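Local coordinates for protein quinone oxidoreductase (Thermus thermophilus, PDB 1IZ0) that probably catalyses the NADPH-dependent reduction of quinones, as a member of the medium-chain alcohol dehydrogenase-like family, at residues M1-V5 with F279-E283; L30-G36 with E62-V67; A142-A146 with E268-V272. One frame throughout, in Å; residues are numbered along the deposited sequence.

Contact 1 (M1-V5 with F279-E283); sequences MKAWV and FAEAE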
# COMPACT_ATOMS: atom_id res chain seq x y z
N MSE A 1 19.01 17.75 13.66
CA MSE A 1 18.01 16.69 13.98
C MSE A 1 18.57 15.30 13.70
O MSE A 1 19.53 15.15 12.94
CB MSE A 1 16.76 16.87 13.12
CG MSE A 1 17.03 16.73 11.63
SE MSE A 1 15.41 16.64 10.58
CE MSE A 1 16.19 16.04 8.91
N LYS A 2 17.97 14.30 14.32
CA LYS A 2 18.39 12.93 14.12
C LYS A 2 17.69 12.41 12.87
O LYS A 2 16.57 12.83 12.55
CB LYS A 2 18.03 12.08 15.34
CG LYS A 2 16.54 12.07 15.69
CD LYS A 2 16.23 11.25 16.96
CE LYS A 2 14.72 11.19 17.23
NZ LYS A 2 14.36 10.44 18.47
N ALA A 3 18.34 11.51 12.14
CA ALA A 3 17.74 10.96 10.93
C ALA A 3 18.50 9.75 10.45
O ALA A 3 19.69 9.61 10.74
CB ALA A 3 17.71 12.02 9.83
N TRP A 4 17.81 8.88 9.72
CA TRP A 4 18.45 7.69 9.17
C TRP A 4 18.82 7.98 7.73
O TRP A 4 18.00 8.47 6.94
CB TRP A 4 17.51 6.48 9.24
CG TRP A 4 17.35 5.94 10.63
CD1 TRP A 4 16.31 6.16 11.49
CD2 TRP A 4 18.27 5.08 11.33
NE1 TRP A 4 16.52 5.48 12.67
CE2 TRP A 4 17.71 4.82 12.60
CE3 TRP A 4 19.51 4.51 10.99
CZ2 TRP A 4 18.35 4.00 13.54
CZ3 TRP A 4 20.14 3.70 11.94
CH2 TRP A 4 19.56 3.46 13.20
N VAL A 5 20.07 7.70 7.39
CA VAL A 5 20.54 7.95 6.04
C VAL A 5 21.16 6.70 5.45
O VAL A 5 21.87 5.96 6.13
CB VAL A 5 21.59 9.08 6.02
CG1 VAL A 5 22.03 9.35 4.59
CG2 VAL A 5 21.01 10.33 6.64
N PHE A 279 11.92 4.45 16.73
CA PHE A 279 12.85 5.08 15.81
C PHE A 279 14.20 4.37 15.77
O PHE A 279 14.75 4.09 14.70
CB PHE A 279 13.04 6.54 16.22
CG PHE A 279 13.79 7.36 15.22
CD1 PHE A 279 15.06 7.85 15.51
CD2 PHE A 279 13.22 7.67 13.99
CE1 PHE A 279 15.75 8.63 14.59
CE2 PHE A 279 13.90 8.45 13.06
CZ PHE A 279 15.16 8.93 13.36
N ALA A 280 14.71 4.06 16.95
CA ALA A 280 16.00 3.40 17.10
C ALA A 280 16.12 2.05 16.38
O ALA A 280 17.22 1.64 16.02
CB ALA A 280 16.31 3.22 18.59
N GLU A 281 14.99 1.37 16.18
CA GLU A 281 15.01 0.06 15.53
C GLU A 281 14.68 0.04 14.03
O GLU A 281 14.17 -0.95 13.51
CB GLU A 281 14.07 -0.90 16.28
CG GLU A 281 14.61 -1.27 17.66
CD GLU A 281 13.59 -2.00 18.52
OE1 GLU A 281 12.97 -2.97 18.02
OE2 GLU A 281 13.43 -1.62 19.70
N ALA A 282 15.01 1.12 13.34
CA ALA A 282 14.75 1.24 11.91
C ALA A 282 15.18 0.02 11.09
O ALA A 282 14.40 -0.48 10.27
CB ALA A 282 15.44 2.48 11.36
N GLU A 283 16.40 -0.46 11.28
CA GLU A 283 16.88 -1.61 10.53
C GLU A 283 15.97 -2.80 10.75
O GLU A 283 15.63 -3.51 9.80
CB GLU A 283 18.33 -1.95 10.92
CG GLU A 283 19.35 -0.98 10.35
CD GLU A 283 19.61 -1.20 8.86
OE1 GLU A 283 18.65 -1.48 8.11
OE2 GLU A 283 20.78 -1.07 8.43
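Trp4 sets CG opposite its own carbonyl carbon (chi1 -73°), and Phe279 sets CG opposite its backbone N (chi1 -170°). With these torsions the two side chains pass one another, pointing opposite ways. The five-membered ring of Trp4 meets the face of Phe279 with its edge. The centroids are 4.6 Å apart and the planes stand at 52°, a tilted edge-to-face pair. Within the ring pair Trp4 CD1 comes 3.5 Å from Phe279 CZ. Trp4 NE1 lies over the centre of the Phe279 ring, yet its hydrogen bond goes to the backbone, with Phe279 O at 3.0 Å. The bond is bent, and the donor sits well above the carbonyl plane. Ala282 N reaches the same oxygen from the opposite face, so two donors hold it. The contact joins the N-terminal strand 2-6, paired with strand 13-17 in a small antiparallel sheet, to the turn that leads into helix 282-288. Glu281 is its N-cap residue. In the first turn, Ala282 CB rests over a face of the indole in a CH-pi contact, 3.5 Å from the centroid of the Trp4 five-membered ring. The extended chain of Lys2 runs alongside the CD1-CE1 side of the Phe279 ring, with Lys2 CD 3.6 Å from Phe279 CE1. Leu15 of strand 13-17 touches both Trp4 and Phe279, and Leu13 touches Trp4 and Ala282.

Contact 2 (L30-G36 with E62-V67); sequences LRVEAVG and EVVGVV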
# COMPACT_ATOMS: atom_id res chain seq x y z
N LEU A 30 6.90 19.49 8.88
CA LEU A 30 6.11 18.76 9.85
C LEU A 30 7.02 17.92 10.73
O LEU A 30 7.99 17.33 10.25
CB LEU A 30 5.05 17.88 9.17
CG LEU A 30 5.26 16.49 8.55
CD1 LEU A 30 5.60 15.45 9.61
CD2 LEU A 30 3.95 16.09 7.85
N ARG A 31 6.72 17.92 12.03
CA ARG A 31 7.49 17.12 12.97
C ARG A 31 6.87 15.74 12.91
O ARG A 31 5.68 15.56 13.19
CB ARG A 31 7.42 17.70 14.39
CG ARG A 31 6.05 18.16 14.84
CD ARG A 31 6.11 18.71 16.27
NE ARG A 31 6.31 17.65 17.25
CZ ARG A 31 5.39 16.74 17.56
NH1 ARG A 31 4.21 16.77 16.96
NH2 ARG A 31 5.65 15.79 18.45
N VAL A 32 7.69 14.77 12.52
CA VAL A 32 7.29 13.38 12.35
C VAL A 32 6.92 12.62 13.63
O VAL A 32 7.63 12.67 14.64
CB VAL A 32 8.41 12.61 11.61
CG1 VAL A 32 7.96 11.21 11.26
CG2 VAL A 32 8.81 13.38 10.35
N GLU A 33 5.81 11.89 13.56
CA GLU A 33 5.34 11.08 14.67
C GLU A 33 5.43 9.60 14.30
O GLU A 33 5.79 8.76 15.13
CB GLU A 33 3.89 11.42 15.03
CG GLU A 33 3.72 12.77 15.70
CD GLU A 33 2.27 13.07 16.04
OE1 GLU A 33 1.46 13.20 15.10
OE2 GLU A 33 1.95 13.16 17.24
N ALA A 34 5.11 9.28 13.05
CA ALA A 34 5.15 7.90 12.60
C ALA A 34 5.50 7.82 11.12
O ALA A 34 5.29 8.78 10.36
CB ALA A 34 3.80 7.22 12.85
N VAL A 35 6.06 6.69 10.72
CA VAL A 35 6.45 6.47 9.33
C VAL A 35 6.01 5.08 8.93
O VAL A 35 6.33 4.10 9.60
CB VAL A 35 7.98 6.58 9.17
CG1 VAL A 35 8.35 6.51 7.70
CG2 VAL A 35 8.49 7.88 9.77
N GLY A 36 5.26 4.98 7.84
CA GLY A 36 4.82 3.68 7.38
C GLY A 36 5.80 3.17 6.34
O GLY A 36 6.15 3.89 5.42
N GLU A 62 6.13 7.52 3.48
CA GLU A 62 4.78 7.64 4.03
C GLU A 62 4.90 8.18 5.45
O GLU A 62 5.21 7.44 6.38
CB GLU A 62 4.12 6.27 4.02
CG GLU A 62 2.63 6.29 4.19
CD GLU A 62 1.99 4.98 3.76
OE1 GLU A 62 2.74 3.98 3.59
OE2 GLU A 62 0.76 4.94 3.59
N VAL A 63 4.63 9.47 5.60
CA VAL A 63 4.76 10.14 6.87
C VAL A 63 3.48 10.67 7.50
O VAL A 63 2.51 10.98 6.81
CB VAL A 63 5.78 11.31 6.72
CG1 VAL A 63 5.67 12.28 7.87
CG2 VAL A 63 7.18 10.74 6.66
N VAL A 64 3.51 10.77 8.83
CA VAL A 64 2.40 11.30 9.61
C VAL A 64 3.05 12.23 10.64
O VAL A 64 4.02 11.86 11.30
CB VAL A 64 1.63 10.19 10.35
CG1 VAL A 64 0.65 10.80 11.33
CG2 VAL A 64 0.88 9.35 9.33
N GLY A 65 2.53 13.45 10.76
CA GLY A 65 3.12 14.38 11.70
C GLY A 65 2.31 15.63 11.97
O GLY A 65 1.20 15.80 11.47
N VAL A 66 2.90 16.53 12.75
CA VAL A 66 2.22 17.75 13.14
C VAL A 66 2.76 19.03 12.50
O VAL A 66 3.96 19.22 12.34
CB VAL A 66 2.27 17.92 14.67
CG1 VAL A 66 1.61 19.23 15.08
CG2 VAL A 66 1.57 16.74 15.34
N VAL A 67 1.83 19.91 12.14
CA VAL A 67 2.17 21.20 11.55
C VAL A 67 1.27 22.23 12.23
O VAL A 67 0.05 22.24 12.02
CB VAL A 67 1.89 21.23 10.03
CG1 VAL A 67 2.24 22.61 9.47
CG2 VAL A 67 2.70 20.16 9.34
O HOH W 1 7.90 4.90 3.62
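One residue of strand 62-67, Val64, is matched by two of the other strand, Glu33 and Ala34: a classic beta bulge in an otherwise antiparallel pair. Val64 O takes a nearly straight bond from Glu33 N at 2.9 Å and a weak one from Ala34 N at 3.3 Å. Arg31 pairs with Val66 on one side of the bulge, and Val35 with Val63 on the other. Both strands belong to the GroES-like domain. Leu30 CG sits between the backbone N and the carbonyl carbon (chi1 82°), which carries CD1 across the neighbouring strand. Leu30 CD1 lies 3.4 Å from Gly65 CA, a tight approach, and also touches Val63 CG1. Any side chain on Gly65 would run into Leu30 CD1 and Arg31 O. An alanine in place of Leu30 is likely to open a gap over Gly65 and leave Val63 CG1 without this neighbour. Glu33 and Glu62 are buried acids with partners beyond the pair: Arg71 for Glu33, Lys297 and Val109 N for Glu62. A water links the strand ends, donating to Gly36 O at 2.7 Å and accepting from Glu62 N. Each buried carboxylate thus has a basic partner, Arg71 or Lys297, to balance it.

Contact 3 (A142-A146 with E268-V272); sequences AVQVA and ELRPV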
# COMPACT_ATOMS: atom_id res chain seq x y z
N ALA A 142 -7.11 -3.56 0.71
CA ALA A 142 -7.86 -3.94 -0.49
C ALA A 142 -9.21 -4.54 -0.16
O ALA A 142 -10.23 -4.21 -0.78
CB ALA A 142 -7.05 -4.91 -1.34
N VAL A 143 -9.24 -5.44 0.83
CA VAL A 143 -10.48 -6.09 1.22
C VAL A 143 -11.50 -5.06 1.69
O VAL A 143 -12.66 -5.08 1.28
CB VAL A 143 -10.25 -7.13 2.34
CG1 VAL A 143 -11.59 -7.71 2.80
CG2 VAL A 143 -9.35 -8.25 1.83
N GLN A 144 -11.06 -4.14 2.55
CA GLN A 144 -11.95 -3.11 3.07
C GLN A 144 -12.46 -2.18 1.98
O GLN A 144 -13.64 -1.84 1.95
CB GLN A 144 -11.23 -2.29 4.14
CG GLN A 144 -10.88 -3.06 5.40
CD GLN A 144 -10.25 -2.19 6.46
OE1 GLN A 144 -10.90 -1.30 7.01
NE2 GLN A 144 -8.97 -2.42 6.75
N VAL A 145 -11.56 -1.75 1.09
CA VAL A 145 -11.96 -0.85 0.02
C VAL A 145 -12.91 -1.54 -0.96
O VAL A 145 -13.93 -0.96 -1.34
CB VAL A 145 -10.73 -0.33 -0.74
CG1 VAL A 145 -11.16 0.55 -1.90
CG2 VAL A 145 -9.84 0.46 0.22
N ALA A 146 -12.59 -2.77 -1.34
CA ALA A 146 -13.44 -3.52 -2.25
C ALA A 146 -14.83 -3.67 -1.63
O ALA A 146 -15.84 -3.54 -2.32
CB ALA A 146 -12.84 -4.89 -2.53
N GLU A 268 -15.66 2.94 8.35
CA GLU A 268 -15.66 1.61 7.75
C GLU A 268 -14.25 1.24 7.26
O GLU A 268 -13.96 0.06 7.06
CB GLU A 268 -16.69 1.49 6.62
CG GLU A 268 -16.92 2.72 5.78
CD GLU A 268 -17.91 3.67 6.40
OE1 GLU A 268 -17.48 4.77 6.83
OE2 GLU A 268 -19.12 3.33 6.46
N LEU A 269 -13.39 2.23 7.09
CA LEU A 269 -12.03 1.93 6.65
C LEU A 269 -11.07 2.11 7.82
O LEU A 269 -10.83 3.23 8.28
CB LEU A 269 -11.62 2.85 5.49
CG LEU A 269 -12.48 2.71 4.23
CD1 LEU A 269 -11.91 3.59 3.11
CD2 LEU A 269 -12.51 1.25 3.78
N ARG A 270 -10.53 0.99 8.30
CA ARG A 270 -9.61 1.02 9.43
C ARG A 270 -8.29 0.35 9.07
O ARG A 270 -8.18 -0.88 9.10
CB ARG A 270 -10.23 0.32 10.65
CG ARG A 270 -11.57 0.89 11.14
CD ARG A 270 -11.44 2.35 11.58
NE ARG A 270 -10.47 2.52 12.66
CZ ARG A 270 -10.73 2.30 13.95
NH1 ARG A 270 -11.93 1.88 14.34
NH2 ARG A 270 -9.77 2.48 14.86
N PRO A 271 -7.27 1.15 8.72
CA PRO A 271 -5.95 0.62 8.36
C PRO A 271 -5.44 -0.33 9.44
O PRO A 271 -5.55 -0.04 10.63
CB PRO A 271 -5.09 1.88 8.28
CG PRO A 271 -6.08 2.94 7.88
CD PRO A 271 -7.27 2.62 8.73
N VAL A 272 -4.90 -1.47 9.02
CA VAL A 272 -4.39 -2.46 9.97
C VAL A 272 -2.92 -2.22 10.29
O VAL A 272 -2.05 -2.39 9.43
CB VAL A 272 -4.54 -3.89 9.41
CG1 VAL A 272 -4.11 -4.91 10.47
CG2 VAL A 272 -5.97 -4.14 9.00
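Gln144 reaches from helix 137-148 to Arg270 and bonds to both its backbone N-H and its C=O. The helix packs on the parallel sheet of the Rossmann-like nucleotide-binding domain. The partner is the irregular chain that leads from helix 251-261 to strand 273-278. The one side-chain amide satisfies both polar backbone groups of Arg270. Gln144 OE1 accepts from Arg270 N at 2.7 Å. This bond is nearly straight, 169° at the hydrogen, and comes in the amide carbonyl plane on a lone pair. Gln144 NE2 donates to Arg270 O at 2.9 Å. That acceptor lies near the amide plane of Gln144, but NE2 stands well above the carbonyl plane of Arg270. NE2 also makes a weak bond to Thr140 O, one helical turn earlier. The two bonds to Arg270 fix which end of the amide is oxygen and which is nitrogen. Gln144 CG lies opposite the carbonyl carbon (chi1 -66°), and the chain then runs extended, which carries the amide out to the loop. The guanidinium of Arg270 turns from the helix, and its NE forms a salt bridge with Glu103. Leu269 fills in beside the polar pair, and Phe111 of helix 108-120 touches both Leu269 and Val145. Leu269 CD2 rests 3.8 Å from Gln144 CB, at the root of the glutamine side chain.

How the contacts relate
Contact 2 closes first along the chain, contact 3 follows, and contact 1 encloses both by joining the N-terminal strand to residues near the C-terminus. The centres of contacts 1 and 2 are 14 Å apart. Strand 273-278, between segments 268-272 and 279-283, belongs to the same mixed sheet as the strands of contact 2. Contact 3 has its centre 21 Å from contact 2 and 29 Å from contact 1. It ties the nucleotide-binding domain to the chain returning to that sheet. The side chain of Ala137, which binds NADPH in another structure of this protein, lies about 7 Å from those of Glu62 and Val272. Contacts 2 and 3 thus both come near the NADPH site.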